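Hypothetical protein Ta0852 (Thermoplasma acidophilum, PDB 1YB2) is a putative S-adenosyl-L-methionine-dependent methyltransferase that probably methylates adenine in RNA, as the tRNA adenine-58 N1 enzymes of its family do. Local coordinates at residues L115-G120 and D181-D186; V206-L211 and A260-A265. All coordinates share one frame; numbering follows the deposited sequence.

Contact 1 of 2, residues L115-G120 and D181-D186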
loop_
_atom_site.group_PDB
_atom_site.type_symbol
_atom_site.label_atom_id
_atom_site.label_comp_id
_atom_site.label_asym_id
_atom_site.label_seq_id
_atom_site.Cartn_x
_atom_site.Cartn_y
_atom_site.Cartn_z
ATOM N N LEU A 115 -2.756 3.976 -15.520
ATOM C CA LEU A 115 -4.005 3.618 -16.173
ATOM C C LEU A 115 -4.800 2.729 -15.219
ATOM O O LEU A 115 -4.287 1.718 -14.734
ATOM C CB LEU A 115 -3.730 2.863 -17.491
ATOM C CG LEU A 115 -4.984 2.385 -18.242
ATOM C CD1 LEU A 115 -5.796 3.592 -18.698
ATOM C CD2 LEU A 115 -4.603 1.522 -19.441
ATOM N N GLU A 116 -6.040 3.120 -14.934
ATOM C CA GLU A 116 -6.929 2.315 -14.121
ATOM C C GLU A 116 -8.136 1.887 -14.963
ATOM O O GLU A 116 -8.921 2.727 -15.421
ATOM C CB GLU A 116 -7.351 3.117 -12.879
ATOM C CG GLU A 116 -8.287 2.413 -11.945
ATOM C CD GLU A 116 -8.656 3.266 -10.722
ATOM O OE1 GLU A 116 -8.494 4.509 -10.764
ATOM O OE2 GLU A 116 -9.132 2.688 -9.717
ATOM N N VAL A 117 -8.272 0.577 -15.154
ATOM C CA VAL A 117 -9.337 -0.021 -15.945
ATOM C C VAL A 117 -10.356 -0.630 -14.976
ATOM O O VAL A 117 -10.073 -1.631 -14.301
ATOM C CB VAL A 117 -8.773 -1.073 -16.933
ATOM C CG1 VAL A 117 -9.852 -1.610 -17.835
ATOM C CG2 VAL A 117 -7.630 -0.461 -17.770
ATOM N N GLY A 118 -11.520 0.007 -14.885
ATOM C CA GLY A 118 -12.532 -0.346 -13.888
ATOM C C GLY A 118 -12.310 0.486 -12.645
ATOM O O GLY A 118 -11.263 0.397 -12.007
ATOM N N VAL A 119 -13.289 1.306 -12.300
ATOM C CA VAL A 119 -13.114 2.270 -11.230
ATOM C C VAL A 119 -13.661 1.824 -9.854
ATOM O O VAL A 119 -13.134 2.240 -8.824
ATOM C CB VAL A 119 -13.675 3.667 -11.646
ATOM C CG1 VAL A 119 -15.184 3.680 -11.600
ATOM C CG2 VAL A 119 -13.074 4.771 -10.786
ATOM N N GLY A 120 -14.685 0.968 -9.832
ATOM C CA GLY A 120 -15.369 0.627 -8.569
ATOM C C GLY A 120 -15.952 1.854 -7.883
ATOM O O GLY A 120 -16.617 2.668 -8.525
ATOM N N ASP A 181 2.902 3.938 -16.957
ATOM C CA ASP A 181 3.936 3.431 -16.060
ATOM C C ASP A 181 3.438 2.268 -15.215
ATOM O O ASP A 181 4.242 1.555 -14.622
ATOM C CB ASP A 181 4.432 4.545 -15.132
ATOM C CG ASP A 181 5.177 5.631 -15.873
ATOM O OD1 ASP A 181 6.169 5.305 -16.542
ATOM O OD2 ASP A 181 4.780 6.810 -15.778
ATOM N N ALA A 182 2.110 2.105 -15.141
ATOM C CA ALA A 182 1.459 1.069 -14.330
ATOM C C ALA A 182 0.027 0.949 -14.803
ATOM O O ALA A 182 -0.582 1.934 -15.239
ATOM C CB ALA A 182 1.473 1.430 -12.833
ATOM N N VAL A 183 -0.493 -0.266 -14.723
ATOM C CA VAL A 183 -1.890 -0.537 -15.021
ATOM C C VAL A 183 -2.491 -1.252 -13.834
ATOM O O VAL A 183 -1.899 -2.191 -13.274
ATOM C CB VAL A 183 -2.101 -1.401 -16.275
ATOM C CG1 VAL A 183 -3.590 -1.727 -16.456
ATOM C CG2 VAL A 183 -1.538 -0.688 -17.523
ATOM N N ILE A 184 -3.660 -0.767 -13.427
ATOM C CA ILE A 184 -4.416 -1.395 -12.365
ATOM C C ILE A 184 -5.783 -1.738 -12.935
ATOM O O ILE A 184 -6.525 -0.846 -13.383
ATOM C CB ILE A 184 -4.493 -0.471 -11.122
ATOM C CG1 ILE A 184 -3.096 -0.379 -10.483
ATOM C CG2 ILE A 184 -5.521 -1.035 -10.124
ATOM C CD1 ILE A 184 -2.750 0.949 -9.892
ATOM N N ALA A 185 -6.103 -3.036 -12.945
ATOM C CA ALA A 185 -7.306 -3.543 -13.609
ATOM C C ALA A 185 -8.256 -4.296 -12.679
ATOM O O ALA A 185 -7.866 -5.258 -12.007
ATOM C CB ALA A 185 -6.919 -4.420 -14.792
ATOM N N ASP A 186 -9.513 -3.857 -12.670
ATOM C CA ASP A 186 -10.563 -4.482 -11.889
ATOM C C ASP A 186 -11.766 -4.573 -12.814
ATOM O O ASP A 186 -12.699 -3.779 -12.729
ATOM C CB ASP A 186 -10.851 -3.637 -10.642
ATOM C CG ASP A 186 -11.884 -4.273 -9.705
ATOM O OD1 ASP A 186 -12.220 -5.480 -9.833
ATOM O OD2 ASP A 186 -12.367 -3.530 -8.829
HETATM O O HOH W 1 -8.847 -0.703 -11.636
#

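Contact 2 of 2, residues V206-L211 and A260-A265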
loop_
_atom_site.group_PDB
_atom_site.type_symbol
_atom_site.label_atom_id
_atom_site.label_comp_id
_atom_site.label_asym_id
_atom_site.label_seq_id
_atom_site.Cartn_x
_atom_site.Cartn_y
_atom_site.Cartn_z
ATOM N N VAL A 206 4.539 -2.725 -14.647
ATOM C CA VAL A 206 3.755 -3.785 -14.002
ATOM C C VAL A 206 2.257 -3.536 -14.116
ATOM O O VAL A 206 1.790 -2.400 -13.950
ATOM C CB VAL A 206 4.152 -3.912 -12.508
ATOM C CG1 VAL A 206 3.215 -4.876 -11.762
ATOM C CG2 VAL A 206 5.603 -4.402 -12.397
ATOM N N ALA A 207 1.512 -4.603 -14.362
ATOM C CA ALA A 207 0.056 -4.574 -14.360
ATOM C C ALA A 207 -0.431 -5.383 -13.181
ATOM O O ALA A 207 0.102 -6.473 -12.889
ATOM C CB ALA A 207 -0.510 -5.157 -15.664
ATOM N N THR A 208 -1.434 -4.853 -12.501
ATOM C CA THR A 208 -2.027 -5.530 -11.347
ATOM C C THR A 208 -3.471 -5.845 -11.702
ATOM O O THR A 208 -4.213 -4.930 -12.085
ATOM C CB THR A 208 -1.984 -4.634 -10.077
ATOM O OG1 THR A 208 -0.619 -4.334 -9.755
ATOM C CG2 THR A 208 -2.601 -5.343 -8.900
ATOM N N PHE A 209 -3.865 -7.116 -11.573
ATOM C CA PHE A 209 -5.220 -7.550 -11.911
ATOM C C PHE A 209 -5.917 -8.037 -10.655
ATOM O O PHE A 209 -5.364 -8.885 -9.965
ATOM C CB PHE A 209 -5.199 -8.724 -12.907
ATOM C CG PHE A 209 -4.580 -8.399 -14.230
ATOM C CD1 PHE A 209 -3.209 -8.552 -14.430
ATOM C CD2 PHE A 209 -5.374 -7.956 -15.281
ATOM C CE1 PHE A 209 -2.629 -8.256 -15.670
ATOM C CE2 PHE A 209 -4.804 -7.653 -16.525
ATOM C CZ PHE A 209 -3.421 -7.791 -16.706
ATOM N N TYR A 210 -7.117 -7.523 -10.381
ATOM C CA TYR A 210 -7.922 -7.951 -9.225
ATOM C C TYR A 210 -9.053 -8.825 -9.730
ATOM O O TYR A 210 -9.788 -8.400 -10.619
ATOM C CB TYR A 210 -8.519 -6.741 -8.489
ATOM C CG TYR A 210 -7.538 -6.026 -7.616
ATOM C CD1 TYR A 210 -6.677 -5.053 -8.144
ATOM C CD2 TYR A 210 -7.455 -6.311 -6.245
ATOM C CE1 TYR A 210 -5.750 -4.371 -7.329
ATOM C CE2 TYR A 210 -6.517 -5.626 -5.418
ATOM C CZ TYR A 210 -5.679 -4.667 -5.977
ATOM O OH TYR A 210 -4.758 -4.004 -5.192
ATOM N N LEU A 211 -9.151 -10.056 -9.206
ATOM C CA LEU A 211 -10.198 -11.011 -9.573
ATOM C C LEU A 211 -10.905 -11.509 -8.296
ATOM O O LEU A 211 -10.292 -11.549 -7.229
ATOM C CB LEU A 211 -9.628 -12.202 -10.364
ATOM C CG LEU A 211 -9.273 -12.080 -11.856
ATOM C CD1 LEU A 211 -10.458 -11.577 -12.670
ATOM C CD2 LEU A 211 -8.018 -11.208 -12.095
ATOM N N ALA A 260 -9.611 -11.404 -2.021
ATOM C CA ALA A 260 -9.188 -10.922 -3.343
ATOM C C ALA A 260 -8.108 -11.830 -3.928
ATOM O O ALA A 260 -7.275 -12.384 -3.191
ATOM C CB ALA A 260 -8.667 -9.509 -3.257
ATOM N N PHE A 261 -8.125 -11.976 -5.249
ATOM C CA PHE A 261 -7.080 -12.701 -5.959
ATOM C C PHE A 261 -6.342 -11.676 -6.810
ATOM O O PHE A 261 -6.937 -11.047 -7.687
ATOM C CB PHE A 261 -7.688 -13.815 -6.804
ATOM C CG PHE A 261 -8.292 -14.935 -5.982
ATOM C CD1 PHE A 261 -7.591 -16.120 -5.776
ATOM C CD2 PHE A 261 -9.534 -14.781 -5.373
ATOM C CE1 PHE A 261 -8.125 -17.143 -5.002
ATOM C CE2 PHE A 261 -10.083 -15.808 -4.597
ATOM C CZ PHE A 261 -9.367 -16.990 -4.414
ATOM N N ILE A 262 -5.066 -11.469 -6.512
ATOM C CA ILE A 262 -4.319 -10.374 -7.117
ATOM C C ILE A 262 -3.160 -10.932 -7.928
ATOM O O ILE A 262 -2.288 -11.616 -7.386
ATOM C CB ILE A 262 -3.801 -9.391 -6.057
ATOM C CG1 ILE A 262 -4.968 -8.908 -5.160
ATOM C CG2 ILE A 262 -3.070 -8.213 -6.733
ATOM C CD1 ILE A 262 -4.493 -8.262 -3.834
ATOM N N THR A 263 -3.173 -10.652 -9.229
ATOM C CA THR A 263 -2.132 -11.116 -10.158
ATOM C C THR A 263 -1.247 -9.933 -10.573
ATOM O O THR A 263 -1.750 -8.871 -10.957
ATOM C CB THR A 263 -2.767 -11.763 -11.414
ATOM O OG1 THR A 263 -3.443 -12.961 -11.036
ATOM C CG2 THR A 263 -1.710 -12.086 -12.511
ATOM N N PHE A 264 0.065 -10.112 -10.468
ATOM C CA PHE A 264 1.036 -9.135 -10.968
ATOM C C PHE A 264 1.760 -9.687 -12.190
ATOM O O PHE A 264 2.173 -10.846 -12.197
ATOM C CB PHE A 264 2.085 -8.812 -9.896
ATOM C CG PHE A 264 1.510 -8.249 -8.635
ATOM C CD1 PHE A 264 1.279 -9.073 -7.529
ATOM C CD2 PHE A 264 1.176 -6.893 -8.553
ATOM C CE1 PHE A 264 0.735 -8.555 -6.339
ATOM C CE2 PHE A 264 0.629 -6.355 -7.364
ATOM C CZ PHE A 264 0.415 -7.186 -6.262
ATOM N N ALA A 265 1.946 -8.843 -13.198
ATOM C CA ALA A 265 2.635 -9.227 -14.431
ATOM C C ALA A 265 3.507 -8.065 -14.905
ATOM O O ALA A 265 3.160 -6.887 -14.700
ATOM C CB ALA A 265 1.611 -9.616 -15.506
#

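Contact 1 of 2, residues L115-G120 and D181-D186
L115 and V117 make four backbone hydrogen bonds to A182, I184 and D186 of the neighbouring parallel segment, in the register L115-V183, E116-I184, V117-A185. L115 N donates to A182 O (3.0 Å), and L115 O accepts from I184 N (2.9 Å). V117 N reaches I184 O (2.9 Å), and V117 O takes D186 N (2.8 Å) almost straight, at 176°. A water beside G118 lies 2.9 Å from I184 O and 2.7 Å from G118 O, but has more acceptors in reach than protons. The backbone of E116 bonds to T139 and V141. Its side chain is extended, CG anti to the backbone N (chi1 179°), which carries OE1 to its hydrogen bond with S125 OG. V119 N is held by the carboxylate of E142, a predicted S-adenosyl-L-methionine ligand like D186. L115 CB packs on V183 CG2 at 4.2 Å. G118, with a positive phi (91°), brings its CA to 3.6 Å from D186 O. This is the carboxyl end of a Rossmann-like methyltransferase sheet, where the cofactor is expected to bind. Strand 137-141 flanks 115-117 and strand 205-211 flanks 182-185, while helix 123-132 covers the face of E116 and I184.

Contact 2 of 2, residues V206-L211 and A260-A265
A207, F209 and L211 each form a two-way hydrogen-bonded pair, with A265, T263 and F261 respectively, giving six backbone bonds in antiparallel register. A207 N to A265 O and F209 N to T263 O are the shortest, both 2.8 Å. T263 N returns to F209 O at 2.9 Å. T263 OG1 is bonded to T234 OG1 on the next strand. T208 and Y210 face F264 and I262, respectively, in the non-hydrogen-bonded pairs, their side chains side by side on one face. T208 CG2 touches I262 CG2 at 3.6 Å. T208 OG1 lies anti to the carbonyl carbon (chi1 -61°) and meets the F264 ring obliquely, 3.3 Å from F264 CD2. I262 CG1 rests 3.6 Å from Y210 CE2, and its CG2 lies over one face of that ring. On the opposite face of the sheet, F209 brings its ring edge to A265 CB, and the F261 ring has L211 O in plane at its edge. The strand order 3-2-1-4-5-7-6, with 258-267 antiparallel, is that of class I methyltransferases. Strand 180-185 flanks 206-211, and strand 229-242 flanks 260-265. Helix 214-223 covers the face of L211, F261 and T263, and F261 also packs on I242 of the second subunit.

In the fold
The chain first builds most of the N-terminal sheet, which strand 272-274 completes at the end of the chain, and then enters the methyltransferase sheet at strand 113-117. Contact 1 closes a loop of 60 residues when strand 180-185 returns beside it. That loop holds helices 123-132 and 145-156 and strands 137-141 and 164-167. Contact 2 opens later, at strand 205-211, and closes 48 residues on with strand 258-267. Helix 214-223 and the long strand 229-242 lie between. The two loops follow in series and neither nest nor cross. Strands 180-185 and 205-211 are neighbours, and probable hydrogen bonds of T208 with V183 and A185 join the contacts into one sheet.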